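Local coordinates for protein mRNA export factor (PDB 4YXP) that regulates viral gene expression, inhibiting host splicing and mediating nuclear export of intronless viral mRNAs, and forms a homodimer whose folded C-terminal domain binds zinc, at residues E76-H81 and C126-H131. Numbering follows the deposited sequence.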
ATOM      1  N   GLU B  76     -30.855   3.400   0.574  1.00 31.48           N
ATOM      2  CA  GLU B  76     -32.018   3.859   1.335  1.00 32.46           C
ATOM      3  C   GLU B  76     -31.816   3.637   2.836  1.00 30.58           C
ATOM      4  O   GLU B  76     -32.185   4.480   3.653  1.00 30.93           O
ATOM      5  CB  GLU B  76     -33.288   3.144   0.859  1.00 36.94           C
ATOM      6  CG  GLU B  76     -33.820   3.633  -0.488  1.00 42.59           C
ATOM      7  CD  GLU B  76     -32.909   3.285  -1.659  1.00 46.75           C
ATOM      8  OE1 GLU B  76     -32.187   2.265  -1.582  1.00 46.12           O
ATOM      9  OE2 GLU B  76     -32.916   4.035  -2.660  1.00 50.06           O
ATOM     10  N   THR B  77     -31.225   2.503   3.192  1.00 29.81           N
ATOM     11  CA  THR B  77     -30.951   2.186   4.591  1.00 30.39           C
ATOM     12  C   THR B  77     -29.870   3.107   5.158  1.00 28.19           C
ATOM     13  O   THR B  77     -29.952   3.541   6.310  1.00 27.22           O
ATOM     14  CB  THR B  77     -30.518   0.709   4.755  1.00 31.70           C
ATOM     15  OG1 THR B  77     -31.614  -0.148   4.414  1.00 32.55           O
ATOM     16  CG2 THR B  77     -30.077   0.408   6.187  1.00 32.36           C
ATOM     17  N   LEU B  78     -28.854   3.405   4.354  1.00 26.88           N
ATOM     18  CA  LEU B  78     -27.784   4.292   4.789  1.00 25.76           C
ATOM     19  C   LEU B  78     -28.339   5.695   5.041  1.00 24.31           C
ATOM     20  O   LEU B  78     -27.946   6.374   5.991  1.00 23.08           O
ATOM     21  CB  LEU B  78     -26.660   4.328   3.747  1.00 25.83           C
ATOM     22  CG  LEU B  78     -25.433   5.199   4.044  1.00 25.31           C
ATOM     23  CD1 LEU B  78     -24.776   4.829   5.365  1.00 23.17           C
ATOM     24  CD2 LEU B  78     -24.428   5.078   2.911  1.00 26.36           C
ATOM     25  N   VAL B  79     -29.263   6.128   4.195  1.00 25.17           N
ATOM     26  CA  VAL B  79     -29.865   7.443   4.365  1.00 26.98           C
ATOM     27  C   VAL B  79     -30.654   7.463   5.672  1.00 27.83           C
ATOM     28  O   VAL B  79     -30.627   8.449   6.410  1.00 28.59           O
ATOM     29  CB  VAL B  79     -30.748   7.809   3.149  1.00 29.77           C
ATOM     30  CG1 VAL B  79     -31.677   8.974   3.463  1.00 29.80           C
ATOM     31  CG2 VAL B  79     -29.864   8.158   1.956  1.00 30.87           C
ATOM     32  N   ALA B  80     -31.340   6.364   5.965  1.00 28.11           N
ATOM     33  CA  ALA B  80     -32.195   6.292   7.147  1.00 29.13           C
ATOM     34  C   ALA B  80     -31.384   6.167   8.440  1.00 28.82           C
ATOM     35  O   ALA B  80     -31.673   6.838   9.432  1.00 31.74           O
ATOM     36  CB  ALA B  80     -33.159   5.124   7.020  1.00 29.77           C
ATOM     37  N   HIS B  81     -30.365   5.313   8.422  1.00 26.10           N
ATOM     38  CA  HIS B  81     -29.620   4.973   9.633  1.00 27.18           C
ATOM     39  C   HIS B  81     -28.316   5.748   9.784  1.00 27.50           C
ATOM     40  O   HIS B  81     -27.704   5.730  10.854  1.00 27.02           O
ATOM     41  CB  HIS B  81     -29.321   3.474   9.654  1.00 29.59           C
ATOM     42  CG  HIS B  81     -30.527   2.620   9.856  1.00 34.92           C
ATOM     43  ND1 HIS B  81     -30.472   1.245   9.905  1.00 38.17           N
ATOM     44  CD2 HIS B  81     -31.838   2.943  10.027  1.00 36.65           C
ATOM     45  CE1 HIS B  81     -31.686   0.755  10.095  1.00 40.01           C
ATOM     46  NE2 HIS B  81     -32.529   1.775  10.172  1.00 38.74           N
ATOM     47  N   CYS B 126     -20.049  10.331   2.724  1.00 22.98           N
ATOM     48  CA  CYS B 126     -20.066  11.754   2.404  1.00 23.50           C
ATOM     49  C   CYS B 126     -21.374  12.144   1.721  1.00 23.49           C
ATOM     50  O   CYS B 126     -21.936  13.203   2.001  1.00 23.74           O
ATOM     51  CB  CYS B 126     -18.882  12.124   1.509  1.00 25.41           C
ATOM     52  SG  CYS B 126     -17.298  12.144   2.366  1.00 26.26           S
ATOM     53  N   LYS B 127     -21.858  11.291   0.823  1.00 23.86           N
ATOM     54  CA  LYS B 127     -23.078  11.600   0.089  1.00 24.45           C
ATOM     55  C   LYS B 127     -24.276  11.601   1.033  1.00 25.35           C
ATOM     56  O   LYS B 127     -25.217  12.378   0.859  1.00 26.14           O
ATOM     57  CB  LYS B 127     -23.310  10.609  -1.055  1.00 23.97           C
ATOM     58  CG  LYS B 127     -24.427  11.061  -1.988  1.00 24.45           C
ATOM     59  CD  LYS B 127     -24.691  10.097  -3.132  1.00 25.91           C
ATOM     60  CE  LYS B 127     -25.856  10.601  -3.979  1.00 28.69           C
ATOM     61  NZ  LYS B 127     -26.117   9.764  -5.179  1.00 29.43           N
ATOM     62  N   MET B 128     -24.234  10.732   2.037  1.00 25.62           N
ATOM     63  CA  MET B 128     -25.300  10.667   3.030  1.00 27.27           C
ATOM     64  C   MET B 128     -25.302  11.933   3.886  1.00 27.19           C
ATOM     65  O   MET B 128     -26.362  12.496   4.170  1.00 27.84           O
ATOM     66  CB  MET B 128     -25.139   9.416   3.901  1.00 27.51           C
ATOM     67  CG  MET B 128     -26.177   9.278   5.017  1.00 28.58           C
ATOM     68  SD  MET B 128     -25.793  10.227   6.506  1.00 28.37           S
ATOM     69  CE  MET B 128     -24.272   9.448   7.042  1.00 27.72           C
ATOM     70  N   CYS B 129     -24.118  12.385   4.290  1.00 26.30           N
ATOM     71  CA  CYS B 129     -23.999  13.608   5.085  1.00 26.73           C
ATOM     72  C   CYS B 129     -24.556  14.800   4.315  1.00 25.95           C
ATOM     73  O   CYS B 129     -25.295  15.624   4.864  1.00 25.38           O
ATOM     74  CB  CYS B 129     -22.537  13.873   5.466  1.00 27.50           C
ATOM     75  SG  CYS B 129     -21.839  12.741   6.703  1.00 27.44           S
ATOM     76  N   ILE B 130     -24.189  14.884   3.040  1.00 25.55           N
ATOM     77  CA  ILE B 130     -24.634  15.964   2.170  1.00 27.81           C
ATOM     78  C   ILE B 130     -26.150  15.932   2.018  1.00 28.71           C
ATOM     79  O   ILE B 130     -26.807  16.971   2.059  1.00 29.34           O
ATOM     80  CB  ILE B 130     -23.927  15.878   0.799  1.00 29.22           C
ATOM     81  CG1 ILE B 130     -22.446  16.226   0.966  1.00 29.37           C
ATOM     82  CG2 ILE B 130     -24.590  16.805  -0.227  1.00 33.00           C
ATOM     83  CD1 ILE B 130     -21.609  16.047  -0.284  1.00 30.86           C
ATOM     84  N   HIS B 131     -26.700  14.737   1.834  1.00 30.17           N
ATOM     85  CA  HIS B 131     -28.146  14.563   1.748  1.00 31.66           C
ATOM     86  C   HIS B 131     -28.852  15.188   2.951  1.00 30.44           C
ATOM     87  O   HIS B 131     -29.866  15.873   2.805  1.00 31.55           O
ATOM     88  CB  HIS B 131     -28.499  13.077   1.652  1.00 32.86           C
ATOM     89  CG  HIS B 131     -29.966  12.795   1.768  1.00 35.63           C
ATOM     90  ND1 HIS B 131     -30.788  12.664   0.668  1.00 38.21           N
ATOM     91  CD2 HIS B 131     -30.757  12.620   2.852  1.00 35.95           C
ATOM     92  CE1 HIS B 131     -32.023  12.424   1.073  1.00 38.84           C
ATOM     93  NE2 HIS B 131     -32.034  12.391   2.392  1.00 37.55           N
TER
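With CG swung anti to the backbone N in both Met128 (chi1 178°) and His131 (chi1 171°), the two side chains are directed from helix 112-132 at helix 75-91, where Leu78 and Val79 receive them; the methionine chain then bends at chi2 and chi3, and it is CB and CG, not the sulfur end, that meet segment 76-81. Met128 also touches Pro83. This is helix-helix packing within the mainly helical, strand-free C-terminal domain of ICP27, the segments 76-81 and 126-131 crossing at -56° with their axes 9.7 Å apart. The two backbones come nearest at Val79 and Met128, whose CA atoms are 5.7 Å apart. There the methionine CG lies 3.5 Å from the carbonyl O of Leu78 and 4.2 Å from CA of Val79, so that CG rests on main-chain atoms of the facing helix, while CB meets the leucine side chain, 4.2 Å from CG of Leu78. The same leucine packs on Phe269 of the second subunit, which connects the helix pair to the dimer interface. Nearly one turn on from Met128, His131 closes the more exposed margin of the contact. No hydrogen bond joins the two segments, but just beyond them the next residue, His132, bonds through NE2 to the carbonyl O of Val79, adding a polar tie to the apolar packing. The side chains of Val79 and His131 cross at about a right angle, and a single valine methyl, CG1, approaches the imidazole obliquely, 3.6 Å from NE2 and 3.8 Å from CD2.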